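Chromosome partition protein Smc (Pyrococcus yayanosii, PDB 5XEI) probably takes part in chromosome condensation and partitioning as a homodimeric, DNA-binding ATPase whose ABC-type head domain sits at the end of a long coiled coil. Local coordinates at residues I135-E138 with G139-V143; G146-T149 with K150-M154; R160-I163 with D164-G168; F283-A286 with L287-S290. One frame throughout, in Å; residues are numbered along the deposited sequence.

Contact 1 of 4, residues I135-E138 with G139-V143; sequences ISPE and GYNLV
Pro137 and Tyr140 meet where the chain turns back toward the head-domain sheet. The pyrrolidine ring of Pro137 lies obliquely against one side of the tyrosine, its CD 3.9 Å from CE1 of Tyr140. Pro137 O accepts a nearly straight bond from Tyr140 N (3.0 Å, 173°), the donor well above the carbonyl plane, and also faces the edge of the ring. A proline suits this place: its fixed phi keeps the chain bent, and its ring offers Tyr140 a compact apolar surface. One step back along both partners, Gly139 N bonds weakly to Ser136 O; glycine tolerates the positive phi here. Ser136 OG, anti to the backbone N (chi1 156°), lies 3.1 Å from Gly139 CA and 3.7 Å from Leu142 CD1. Asn141 has CG between its backbone N and carbonyl carbon (chi1 57°), from where ND2 bonds Phe445 O; its CB covers the centre of one face of the Tyr140 ring, whose OH bonds Tyr446. With an alanine in place of Asn141 this donor goes, and Phe445 O is likely to be left without its side-chain partner, the turn then relying on backbone bonds to strand 445-449. Leu142 N closes a type I beta turn on Gly139 O at 3.0 Å. Such a turn delivers the chain into strand 142-143, which joins 445-449 in parallel at the border of the mixed sheet of the ABC-ATPase head.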
ATOM      1  N   ILE A 135       3.229  -9.727 -19.374  1.00 65.46           N
ATOM      2  CA  ILE A 135       4.200 -10.062 -20.409  1.00 63.62           C
ATOM      3  C   ILE A 135       5.578 -10.102 -19.775  1.00 71.39           C
ATOM      4  O   ILE A 135       6.055  -9.087 -19.239  1.00 73.34           O
ATOM      5  CB  ILE A 135       4.170  -9.042 -21.552  1.00 51.34           C
ATOM      6  CG1 ILE A 135       2.800  -9.003 -22.214  1.00 53.77           C
ATOM      7  CG2 ILE A 135       5.282  -9.350 -22.554  1.00 60.09           C
ATOM      8  CD1 ILE A 135       2.640  -9.962 -23.346  1.00 53.93           C
ATOM      9  N   SER A 136       6.234 -11.263 -19.846  1.00 65.98           N
ATOM     10  CA  SER A 136       7.600 -11.420 -19.355  1.00 68.86           C
ATOM     11  C   SER A 136       7.742 -11.067 -17.870  1.00 67.22           C
ATOM     12  O   SER A 136       8.345 -10.036 -17.533  1.00 76.90           O
ATOM     13  CB  SER A 136       8.556 -10.593 -20.232  1.00 64.01           C
ATOM     14  OG  SER A 136       9.758 -10.237 -19.553  1.00 74.41           O
ATOM     15  N   PRO A 137       7.182 -11.900 -16.943  1.00 62.13           N
ATOM     16  CA  PRO A 137       7.446 -11.712 -15.497  1.00 67.83           C
ATOM     17  C   PRO A 137       8.887 -12.018 -15.105  1.00 62.54           C
ATOM     18  O   PRO A 137       9.320 -13.177 -15.139  1.00 54.08           O
ATOM     19  CB  PRO A 137       6.478 -12.699 -14.816  1.00 62.10           C
ATOM     20  CG  PRO A 137       5.472 -13.089 -15.888  1.00 62.97           C
ATOM     21  CD  PRO A 137       6.192 -12.964 -17.203  1.00 58.46           C
ATOM     22  N   GLU A 138       9.637 -10.988 -14.714  1.00 64.77           N
ATOM     23  CA  GLU A 138      11.088 -11.078 -14.540  1.00 66.76           C
ATOM     24  C   GLU A 138      11.788 -11.614 -15.791  1.00 65.91           C
ATOM     25  O   GLU A 138      12.926 -12.084 -15.717  1.00 74.93           O
ATOM     26  CB  GLU A 138      11.446 -11.938 -13.323  1.00 66.44           C
ATOM     27  CG  GLU A 138      10.546 -11.662 -12.126  1.00 73.04           C
ATOM     28  CD  GLU A 138      11.254 -10.987 -10.965  1.00 73.82           C
ATOM     29  OE1 GLU A 138      10.615 -10.856  -9.897  1.00 74.30           O
ATOM     30  OE2 GLU A 138      12.435 -10.599 -11.113  1.00 80.59           O
ATOM     31  N   GLY A 139      11.129 -11.553 -16.945  1.00 60.39           N
ATOM     32  CA  GLY A 139      11.689 -12.143 -18.137  1.00 55.46           C
ATOM     33  C   GLY A 139      11.919 -13.636 -18.067  1.00 48.52           C
ATOM     34  O   GLY A 139      12.723 -14.153 -18.851  1.00 49.46           O
ATOM     35  N   TYR A 140      11.232 -14.354 -17.163  1.00 49.01           N
ATOM     36  CA  TYR A 140      11.427 -15.807 -17.085  1.00 43.59           C
ATOM     37  C   TYR A 140      11.084 -16.490 -18.402  1.00 40.53           C
ATOM     38  O   TYR A 140      11.725 -17.479 -18.763  1.00 45.03           O
ATOM     39  CB  TYR A 140      10.606 -16.426 -15.937  1.00 47.22           C
ATOM     40  CG  TYR A 140       9.226 -17.004 -16.308  1.00 44.94           C
ATOM     41  CD1 TYR A 140       8.084 -16.219 -16.272  1.00 42.72           C
ATOM     42  CD2 TYR A 140       9.072 -18.343 -16.661  1.00 39.39           C
ATOM     43  CE1 TYR A 140       6.841 -16.739 -16.607  1.00 44.05           C
ATOM     44  CE2 TYR A 140       7.828 -18.870 -16.995  1.00 34.65           C
ATOM     45  CZ  TYR A 140       6.724 -18.064 -16.968  1.00 40.37           C
ATOM     46  OH  TYR A 140       5.491 -18.575 -17.302  1.00 40.21           O
ATOM     47  N   ASN A 141      10.089 -15.977 -19.133  1.00 41.07           N
ATOM     48  CA  ASN A 141       9.655 -16.560 -20.399  1.00 44.22           C
ATOM     49  C   ASN A 141      10.518 -16.138 -21.590  1.00 45.61           C
ATOM     50  O   ASN A 141      10.298 -16.650 -22.698  1.00 42.00           O
ATOM     51  CB  ASN A 141       8.192 -16.183 -20.676  1.00 43.18           C
ATOM     52  CG  ASN A 141       7.987 -14.682 -20.693  1.00 46.86           C
ATOM     53  OD1 ASN A 141       8.658 -13.974 -19.956  1.00 48.00           O
ATOM     54  ND2 ASN A 141       7.104 -14.189 -21.556  1.00 36.99           N
ATOM     55  N   LEU A 142      11.472 -15.215 -21.396  1.00 44.37           N
ATOM     56  CA  LEU A 142      12.482 -14.872 -22.410  1.00 49.27           C
ATOM     57  C   LEU A 142      13.806 -15.519 -22.023  1.00 46.51           C
ATOM     58  O   LEU A 142      14.517 -15.023 -21.140  1.00 45.11           O
ATOM     59  CB  LEU A 142      12.665 -13.365 -22.547  1.00 45.57           C
ATOM     60  CG  LEU A 142      11.420 -12.491 -22.559  1.00 46.38           C
ATOM     61  CD1 LEU A 142      11.802 -11.029 -22.487  1.00 49.22           C
ATOM     62  CD2 LEU A 142      10.629 -12.767 -23.802  1.00 48.33           C
ATOM     63  N   VAL A 143      14.148 -16.609 -22.713  1.00 48.63           N
ATOM     64  CA  VAL A 143      15.383 -17.344 -22.468  1.00 48.25           C
ATOM     65  C   VAL A 143      16.361 -17.116 -23.612  1.00 53.43           C
ATOM     66  O   VAL A 143      16.368 -17.857 -24.602  1.00 55.54           O
ATOM     67  CB  VAL A 143      15.109 -18.842 -22.280  1.00 41.31           C
ATOM     68  CG1 VAL A 143      16.256 -19.483 -21.559  1.00 44.59           C
ATOM     69  CG2 VAL A 143      13.852 -19.034 -21.521  1.00 36.66           C
TER

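Contact 2 of 4, residues G146-T149 with K150-M154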
ATOM      1  N   GLY A 146      22.930 -17.205 -22.398  1.00 66.47           N
ATOM      2  CA  GLY A 146      23.416 -16.878 -21.071  1.00 72.57           C
ATOM      3  C   GLY A 146      22.359 -16.740 -19.986  1.00 77.20           C
ATOM      4  O   GLY A 146      22.718 -16.614 -18.806  1.00 77.62           O
ATOM      5  N   ASP A 147      21.069 -16.751 -20.330  1.00 75.96           N
ATOM      6  CA  ASP A 147      20.045 -16.649 -19.292  1.00 71.89           C
ATOM      7  C   ASP A 147      20.050 -17.877 -18.382  1.00 76.10           C
ATOM      8  O   ASP A 147      19.872 -17.744 -17.164  1.00 77.05           O
ATOM      9  CB  ASP A 147      18.661 -16.447 -19.913  1.00 62.36           C
ATOM     10  CG  ASP A 147      18.300 -14.979 -20.076  1.00 69.25           C
ATOM     11  OD1 ASP A 147      18.040 -14.317 -19.041  1.00 76.46           O
ATOM     12  OD2 ASP A 147      18.244 -14.488 -21.232  1.00 69.17           O
ATOM     13  N   ILE A 148      20.248 -19.079 -18.947  1.00 72.51           N
ATOM     14  CA  ILE A 148      20.296 -20.288 -18.119  1.00 71.47           C
ATOM     15  C   ILE A 148      21.412 -20.184 -17.091  1.00 72.96           C
ATOM     16  O   ILE A 148      21.231 -20.524 -15.918  1.00 71.73           O
ATOM     17  CB  ILE A 148      20.473 -21.547 -18.986  1.00 63.48           C
ATOM     18  CG1 ILE A 148      19.299 -21.725 -19.938  1.00 52.10           C
ATOM     19  CG2 ILE A 148      20.637 -22.777 -18.102  1.00 62.92           C
ATOM     20  CD1 ILE A 148      19.431 -22.944 -20.805  1.00 50.59           C
ATOM     21  N   THR A 149      22.584 -19.722 -17.516  1.00 70.94           N
ATOM     22  CA  THR A 149      23.676 -19.553 -16.569  1.00 76.55           C
ATOM     23  C   THR A 149      23.359 -18.464 -15.549  1.00 74.71           C
ATOM     24  O   THR A 149      23.664 -18.616 -14.363  1.00 77.06           O
ATOM     25  CB  THR A 149      24.973 -19.259 -17.324  1.00 79.81           C
ATOM     26  OG1 THR A 149      25.304 -20.389 -18.154  1.00 65.53           O
ATOM     27  CG2 THR A 149      26.114 -18.960 -16.341  1.00 77.19           C
ATOM     28  N   LYS A 150      22.723 -17.369 -15.981  1.00 72.26           N
ATOM     29  CA  LYS A 150      22.307 -16.342 -15.029  1.00 71.62           C
ATOM     30  C   LYS A 150      21.309 -16.892 -14.020  1.00 78.97           C
ATOM     31  O   LYS A 150      21.314 -16.489 -12.850  1.00 79.52           O
ATOM     32  CB  LYS A 150      21.696 -15.149 -15.763  1.00 69.01           C
ATOM     33  CG  LYS A 150      22.685 -14.424 -16.645  1.00 75.43           C
ATOM     34  CD  LYS A 150      22.609 -12.915 -16.488  1.00 75.38           C
ATOM     35  CE  LYS A 150      23.765 -12.257 -17.239  1.00 86.61           C
ATOM     36  NZ  LYS A 150      24.062 -12.954 -18.538  1.00 81.30           N
ATOM     37  N   PHE A 151      20.446 -17.808 -14.464  1.00 75.60           N
ATOM     38  CA  PHE A 151      19.397 -18.363 -13.621  1.00 76.21           C
ATOM     39  C   PHE A 151      19.952 -19.367 -12.615  1.00 80.97           C
ATOM     40  O   PHE A 151      19.344 -19.591 -11.555  1.00 77.79           O
ATOM     41  CB  PHE A 151      18.340 -19.007 -14.520  1.00 73.32           C
ATOM     42  CG  PHE A 151      17.402 -19.939 -13.802  1.00 73.99           C
ATOM     43  CD1 PHE A 151      17.528 -21.307 -13.939  1.00 64.97           C
ATOM     44  CD2 PHE A 151      16.393 -19.442 -12.995  1.00 77.45           C
ATOM     45  CE1 PHE A 151      16.662 -22.159 -13.289  1.00 63.94           C
ATOM     46  CE2 PHE A 151      15.530 -20.295 -12.338  1.00 70.30           C
ATOM     47  CZ  PHE A 151      15.664 -21.651 -12.488  1.00 60.23           C
ATOM     48  N   ILE A 152      21.104 -19.960 -12.936  1.00 80.92           N
ATOM     49  CA  ILE A 152      21.751 -20.959 -12.093  1.00 76.48           C
ATOM     50  C   ILE A 152      22.543 -20.291 -10.973  1.00 77.95           C
ATOM     51  O   ILE A 152      22.515 -20.740  -9.821  1.00 78.66           O
ATOM     52  CB  ILE A 152      22.641 -21.851 -12.979  1.00 74.47           C
ATOM     53  CG1 ILE A 152      21.780 -22.631 -13.977  1.00 69.29           C
ATOM     54  CG2 ILE A 152      23.533 -22.757 -12.149  1.00 69.10           C
ATOM     55  CD1 ILE A 152      20.605 -23.373 -13.398  1.00 70.51           C
ATOM     56  N   LYS A 153      23.255 -19.210 -11.293  1.00 73.78           N
ATOM     57  CA  LYS A 153      23.911 -18.388 -10.286  1.00 77.92           C
ATOM     58  C   LYS A 153      22.914 -17.587  -9.451  1.00 80.27           C
ATOM     59  O   LYS A 153      23.321 -16.897  -8.509  1.00 82.41           O
ATOM     60  CB  LYS A 153      24.911 -17.440 -10.966  1.00 79.51           C
ATOM     61  CG  LYS A 153      25.667 -18.059 -12.148  1.00 82.39           C
ATOM     62  CD  LYS A 153      27.182 -17.872 -12.070  1.00 91.04           C
ATOM     63  CE  LYS A 153      27.873 -18.403 -13.330  1.00 86.98           C
ATOM     64  NZ  LYS A 153      29.277 -17.903 -13.487  1.00 84.16           N
ATOM     65  N   MET A 154      21.625 -17.664  -9.772  1.00 82.41           N
ATOM     66  CA  MET A 154      20.624 -16.841  -9.105  1.00 78.39           C
ATOM     67  C   MET A 154      20.424 -17.313  -7.668  1.00 73.96           C
ATOM     68  O   MET A 154      20.314 -18.515  -7.410  1.00 74.86           O
ATOM     69  CB  MET A 154      19.314 -16.905  -9.886  1.00 66.43           C
ATOM     70  CG  MET A 154      18.293 -15.906  -9.458  1.00 69.74           C
ATOM     71  SD  MET A 154      17.009 -15.758 -10.710  1.00 77.40           S
ATOM     72  CE  MET A 154      15.996 -17.189 -10.380  1.00 71.57           C
TER
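Gly146 and Lys150 form the first bond of a short helix: Lys150 N reaches Gly146 O at 2.9 Å. Gly146 is the N-cap, and its positive phi (81°) suits a residue with no side chain. The aliphatic start of Lys150 runs past this carbonyl, and the chain then bends so that its ammonium lies near Lys56, a like charge, and 6.2 Å from Asp147 OD1, too far to pair with it. Phe151 N follows with a 2.8 Å bond to Asp147 O and a weak second one to Ile148 O. With CG anti to the backbone N (chi1 164°), its ring leaves the turn, packs on Ala430 of helix 424-440 and receives Arg159 in a cation-pi contact. Ile152 divides its N-H weakly between Ile148 O and Thr149 O; its CG1 lies 4.3 Å from Ile148 CG2, and both isoleucines rest on Lys426. Lys153, just past the helix end, sends a straight N-H (173°) to Thr149 O, and its CE lies 3.5 Å from Thr149 CG2. Beyond it, Met154 N turns back weakly to Phe151 O. Asp147 bonds Leu144 N through OD2, about 11 Å from the side chain of Ser40, a predicted ATP-binding residue. Backbone bonds, several weak, thus make the helix; Ile148, Phe151 and Ile152 face helix 424-440, and the lysines lie at the exposed surface.

Contact 3 of 4, residues R160-I163 with D164-G168; sequences RQLI and DEISG
Ile163 O takes the N-H of Ser167 at 2.8 Å, nearly along the C=O axis. Ser167 OG stands 2.9 Å from the same Ile163 O and 2.8 Å from Asp164 O; its one proton can serve either, and which it serves is not settled. The hydroxyl gets there by sitting between its own backbone N and carbonyl carbon (chi1 55°), a turn that folds it back on the helix, and a small polar residue fits this well. Just beyond, Gly168 leaves the helix with positive phi and sends its N-H back to Asp164 O and, weakly, to Glu165 O: a Schellman motif, for which glycine is the natural residue, ending helix 156-167 of the head before the long coiled-coil helix 170-246. Earlier in the helix, Arg160 and Asp164 pair their opposite charges one turn apart, in a salt bridge whose modelled detail is doubtful because the atoms are too close; the guanidinium is also held through NE, which bonds Gly402 O. On the apolar flank Leu162 CD2 touches Ile166 CG1 at 3.8 Å. Ile166 goes on to pack against Ile437 and Phe440 of helix 424-440, while Ile163 meets Phe365 and Ile372 of helix 321-383.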
ATOM      1  N   ARG A 160      12.394 -16.370  -5.233  1.00 66.15           N
ATOM      2  CA  ARG A 160      11.046 -16.303  -4.665  1.00 60.20           C
ATOM      3  C   ARG A 160      10.177 -15.274  -5.365  1.00 57.80           C
ATOM      4  O   ARG A 160       9.009 -15.545  -5.673  1.00 56.09           O
ATOM      5  CB  ARG A 160      11.119 -15.965  -3.176  1.00 60.42           C
ATOM      6  CG  ARG A 160       9.758 -15.815  -2.491  1.00 58.35           C
ATOM      7  CD  ARG A 160       9.932 -15.515  -1.020  1.00 62.25           C
ATOM      8  NE  ARG A 160      10.546 -14.204  -0.780  1.00 61.89           N
ATOM      9  CZ  ARG A 160      10.071 -13.052  -1.248  1.00 65.59           C
ATOM     10  NH1 ARG A 160       8.950 -13.014  -1.965  1.00 56.74           N
ATOM     11  NH2 ARG A 160      10.709 -11.913  -0.993  1.00 74.72           N
ATOM     12  N   GLN A 161      10.726 -14.077  -5.589  1.00 53.03           N
ATOM     13  CA  GLN A 161       9.952 -12.934  -6.065  1.00 52.29           C
ATOM     14  C   GLN A 161       9.119 -13.256  -7.292  1.00 54.06           C
ATOM     15  O   GLN A 161       8.010 -12.736  -7.450  1.00 50.61           O
ATOM     16  CB  GLN A 161      10.890 -11.780  -6.379  1.00 51.23           C
ATOM     17  CG  GLN A 161      11.580 -11.233  -5.168  1.00 77.13           C
ATOM     18  CD  GLN A 161      12.493 -12.237  -4.501  1.00 94.88           C
ATOM     19  OE1 GLN A 161      12.596 -13.385  -4.946  1.00103.35           O
ATOM     20  NE2 GLN A 161      13.117 -11.833  -3.390  1.00 82.30           N
ATOM     21  N   LEU A 162       9.637 -14.096  -8.183  1.00 53.01           N
ATOM     22  CA  LEU A 162       8.829 -14.479  -9.326  1.00 51.80           C
ATOM     23  C   LEU A 162       7.632 -15.319  -8.899  1.00 44.77           C
ATOM     24  O   LEU A 162       6.550 -15.199  -9.484  1.00 41.01           O
ATOM     25  CB  LEU A 162       9.678 -15.214 -10.356  1.00 50.20           C
ATOM     26  CG  LEU A 162       8.827 -15.689 -11.525  1.00 47.95           C
ATOM     27  CD1 LEU A 162       9.566 -15.509 -12.792  1.00 57.02           C
ATOM     28  CD2 LEU A 162       8.497 -17.144 -11.360  1.00 59.16           C
ATOM     29  N   ILE A 163       7.795 -16.173  -7.889  1.00 47.08           N
ATOM     30  CA  ILE A 163       6.634 -16.900  -7.371  1.00 49.39           C
ATOM     31  C   ILE A 163       5.587 -15.929  -6.819  1.00 45.08           C
ATOM     32  O   ILE A 163       4.380 -16.144  -7.008  1.00 41.63           O
ATOM     33  CB  ILE A 163       7.057 -17.956  -6.328  1.00 44.53           C
ATOM     34  CG1 ILE A 163       8.067 -18.920  -6.937  1.00 50.64           C
ATOM     35  CG2 ILE A 163       5.864 -18.795  -5.896  1.00 42.94           C
ATOM     36  CD1 ILE A 163       7.537 -19.659  -8.156  1.00 40.99           C
ATOM     37  N   ASP A 164       6.018 -14.842  -6.147  1.00 41.17           N
ATOM     38  CA  ASP A 164       5.060 -13.829  -5.683  1.00 43.51           C
ATOM     39  C   ASP A 164       4.205 -13.311  -6.826  1.00 44.12           C
ATOM     40  O   ASP A 164       2.967 -13.321  -6.758  1.00 45.74           O
ATOM     41  CB  ASP A 164       5.749 -12.631  -5.015  1.00 48.77           C
ATOM     42  CG  ASP A 164       6.607 -13.015  -3.815  1.00 57.55           C
ATOM     43  OD1 ASP A 164       6.319 -14.050  -3.175  1.00 65.71           O
ATOM     44  OD2 ASP A 164       7.551 -12.258  -3.477  1.00 59.03           O
ATOM     45  N   GLU A 165       4.864 -12.814  -7.872  1.00 43.32           N
ATOM     46  CA  GLU A 165       4.168 -12.417  -9.090  1.00 42.95           C
ATOM     47  C   GLU A 165       3.170 -13.481  -9.553  1.00 44.80           C
ATOM     48  O   GLU A 165       1.975 -13.202  -9.716  1.00 42.19           O
ATOM     49  CB  GLU A 165       5.204 -12.119 -10.168  1.00 46.92           C
ATOM     50  CG  GLU A 165       6.054 -10.886  -9.849  1.00 60.50           C
ATOM     51  CD  GLU A 165       6.922 -10.445 -11.016  1.00 68.14           C
ATOM     52  OE1 GLU A 165       8.059  -9.975 -10.777  1.00 71.40           O
ATOM     53  OE2 GLU A 165       6.462 -10.589 -12.169  1.00 72.22           O
ATOM     54  N   ILE A 166       3.632 -14.718  -9.744  1.00 39.88           N
ATOM     55  CA  ILE A 166       2.768 -15.738 -10.328  1.00 44.71           C
ATOM     56  C   ILE A 166       1.553 -15.987  -9.436  1.00 43.75           C
ATOM     57  O   ILE A 166       0.420 -16.123  -9.914  1.00 40.11           O
ATOM     58  CB  ILE A 166       3.556 -17.038 -10.580  1.00 46.12           C
ATOM     59  CG1 ILE A 166       4.753 -16.803 -11.510  1.00 45.24           C
ATOM     60  CG2 ILE A 166       2.642 -18.095 -11.142  1.00 44.64           C
ATOM     61  CD1 ILE A 166       4.466 -15.889 -12.670  1.00 50.90           C
ATOM     62  N   SER A 167       1.781 -16.063  -8.125  1.00 40.15           N
ATOM     63  CA  SER A 167       0.690 -16.354  -7.210  1.00 44.02           C
ATOM     64  C   SER A 167      -0.315 -15.220  -7.156  1.00 46.51           C
ATOM     65  O   SER A 167      -1.483 -15.462  -6.831  1.00 48.05           O
ATOM     66  CB  SER A 167       1.233 -16.655  -5.811  1.00 43.22           C
ATOM     67  OG  SER A 167       2.050 -15.608  -5.334  1.00 50.49           O
ATOM     68  N   GLY A 168       0.102 -14.003  -7.491  1.00 48.69           N
ATOM     69  CA  GLY A 168      -0.823 -12.891  -7.547  1.00 50.16           C
ATOM     70  C   GLY A 168      -1.175 -12.292  -6.206  1.00 56.20           C
ATOM     71  O   GLY A 168      -2.266 -11.735  -6.054  1.00 60.17           O
TER

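Contact 4 of 4, residues F283-A286 with L287-S290; sequences FDAA and LIRS
Apolar contact between Phe283 and Leu287 links the residue before the N-cap to the first turn of a short helix. Leu287 CD2 comes to CD1 of the Phe283 ring at 3.9 Å, from an oblique direction. Two torsions bring them together: Phe283 CG is anti to its carbonyl carbon (chi1 -85°), Leu287 CG anti to its backbone N (chi1 163°). Less closely, Ile288 CG2 lies 4.4 Å from Ala285 CB; the two alanines, small and favourable to helix, keep the outer side slim. Among the hydrogen bonds, Ile288 N to Asp284 O (3.0 Å) opens the helix. Asp284 is the N-cap, though its carboxylate makes no capping bond. Arg289 N divides between Ala285 O and Ala286 O. That last oxygen has three donors, since Ser290 gives it both its backbone N (3.0 Å) and its hydroxyl OG (3.2 Å), a serine being able to fold its side chain onto the last turn. Among charged groups, Arg289 makes a long, weak ion pair with Glu293. Phe283, Leu287 and Ile288 all touch Val229 of helix 170-246: a short helix within the predicted coiled-coil region, packed on a long helix of the arm, consistent with the joint of the Smc coiled coil.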
ATOM      1  N   PHE A 283     -37.722  44.057  51.111  1.00 76.53           N
ATOM      2  CA  PHE A 283     -37.159  42.717  51.141  1.00 75.24           C
ATOM      3  C   PHE A 283     -38.232  41.708  50.771  1.00 81.13           C
ATOM      4  O   PHE A 283     -39.393  41.850  51.165  1.00 84.38           O
ATOM      5  CB  PHE A 283     -36.582  42.376  52.514  1.00 77.41           C
ATOM      6  CG  PHE A 283     -35.169  42.850  52.714  1.00 72.22           C
ATOM      7  CD1 PHE A 283     -34.116  42.226  52.077  1.00 65.73           C
ATOM      8  CD2 PHE A 283     -34.899  43.910  53.552  1.00 69.95           C
ATOM      9  CE1 PHE A 283     -32.828  42.659  52.264  1.00 59.70           C
ATOM     10  CE2 PHE A 283     -33.617  44.339  53.748  1.00 65.70           C
ATOM     11  CZ  PHE A 283     -32.577  43.710  53.107  1.00 69.38           C
ATOM     12  N   ASP A 284     -37.833  40.681  50.022  1.00 87.55           N
ATOM     13  CA  ASP A 284     -38.782  39.682  49.547  1.00 86.75           C
ATOM     14  C   ASP A 284     -39.521  39.021  50.707  1.00 90.64           C
ATOM     15  O   ASP A 284     -38.992  38.867  51.813  1.00 90.01           O
ATOM     16  CB  ASP A 284     -38.065  38.622  48.712  1.00 85.63           C
ATOM     17  CG  ASP A 284     -37.490  39.189  47.432  1.00 87.65           C
ATOM     18  OD1 ASP A 284     -37.735  40.386  47.158  1.00 82.35           O
ATOM     19  OD2 ASP A 284     -36.805  38.440  46.698  1.00 88.09           O
ATOM     20  N   ALA A 285     -40.768  38.623  50.430  1.00 94.23           N
ATOM     21  CA  ALA A 285     -41.627  38.057  51.463  1.00 88.50           C
ATOM     22  C   ALA A 285     -41.187  36.659  51.879  1.00 87.91           C
ATOM     23  O   ALA A 285     -41.361  36.286  53.045  1.00 94.90           O
ATOM     24  CB  ALA A 285     -43.079  38.036  50.991  1.00 87.16           C
ATOM     25  N   ALA A 286     -40.638  35.863  50.958  1.00 85.87           N
ATOM     26  CA  ALA A 286     -40.154  34.540  51.347  1.00 89.06           C
ATOM     27  C   ALA A 286     -39.015  34.661  52.355  1.00 94.91           C
ATOM     28  O   ALA A 286     -39.058  34.062  53.440  1.00 91.04           O
ATOM     29  CB  ALA A 286     -39.710  33.749  50.117  1.00 76.16           C
ATOM     30  N   LEU A 287     -37.994  35.456  52.016  1.00 93.79           N
ATOM     31  CA  LEU A 287     -36.875  35.679  52.924  1.00 87.56           C
ATOM     32  C   LEU A 287     -37.363  36.195  54.271  1.00 92.49           C
ATOM     33  O   LEU A 287     -37.064  35.604  55.315  1.00 91.61           O
ATOM     34  CB  LEU A 287     -35.881  36.653  52.282  1.00 76.15           C
ATOM     35  CG  LEU A 287     -34.828  37.373  53.129  1.00 72.17           C
ATOM     36  CD1 LEU A 287     -33.870  36.428  53.811  1.00 71.25           C
ATOM     37  CD2 LEU A 287     -34.064  38.353  52.281  1.00 74.41           C
ATOM     38  N   ILE A 288     -38.171  37.269  54.256  1.00 96.94           N
ATOM     39  CA  ILE A 288     -38.574  37.958  55.487  1.00 96.39           C
ATOM     40  C   ILE A 288     -39.289  37.017  56.447  1.00 98.59           C
ATOM     41  O   ILE A 288     -39.249  37.223  57.666  1.00 98.92           O
ATOM     42  CB  ILE A 288     -39.463  39.180  55.180  1.00 91.26           C
ATOM     43  CG1 ILE A 288     -39.725  39.993  56.446  1.00 93.03           C
ATOM     44  CG2 ILE A 288     -40.819  38.739  54.727  1.00 89.04           C
ATOM     45  CD1 ILE A 288     -38.621  40.924  56.841  1.00 90.52           C
ATOM     46  N   ARG A 289     -39.958  35.981  55.931  1.00 97.04           N
ATOM     47  CA  ARG A 289     -40.704  35.083  56.802  1.00102.71           C
ATOM     48  C   ARG A 289     -39.907  33.848  57.205  1.00103.94           C
ATOM     49  O   ARG A 289     -40.094  33.347  58.321  1.00100.94           O
ATOM     50  CB  ARG A 289     -42.043  34.686  56.149  1.00102.55           C
ATOM     51  CG  ARG A 289     -42.148  33.301  55.504  1.00103.33           C
ATOM     52  CD  ARG A 289     -43.632  32.891  55.381  1.00109.33           C
ATOM     53  NE  ARG A 289     -44.313  32.926  56.683  1.00115.84           N
ATOM     54  CZ  ARG A 289     -45.616  32.724  56.876  1.00109.48           C
ATOM     55  NH1 ARG A 289     -46.420  32.466  55.849  1.00104.18           N
ATOM     56  NH2 ARG A 289     -46.113  32.787  58.105  1.00108.53           N
ATOM     57  N   SER A 290     -38.984  33.379  56.352  1.00101.35           N
ATOM     58  CA  SER A 290     -38.026  32.346  56.744  1.00 94.83           C
ATOM     59  C   SER A 290     -37.029  32.844  57.769  1.00 91.56           C
ATOM     60  O   SER A 290     -36.094  32.111  58.112  1.00 87.05           O
ATOM     61  CB  SER A 290     -37.278  31.826  55.522  1.00 90.03           C
ATOM     62  OG  SER A 290     -38.183  31.250  54.603  1.00 98.34           O
TER

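In the fold
All four contacts are local, one round a turn and three along short runs of helix, and they follow in series; none nests in or crosses another. Contact 1 closes the turn leading from helix 123-132 into strand 142-143. Contact 2 follows after the short connection where the Q-loop of ABC ATPases is expected, and touches contact 1 through Val143 and Ile148. Contact 3, in the next helix, returns to contact 1, where Leu162 packs on Pro137 and Tyr140, although Glu138 and Glu165 bring like charges close. Contacts 1 to 3 thus join the sheet edge, helix 424-440 and the root of the coiled coil. Contact 4 belongs to the distant arm, its centre about 91 Å from that of contact 3.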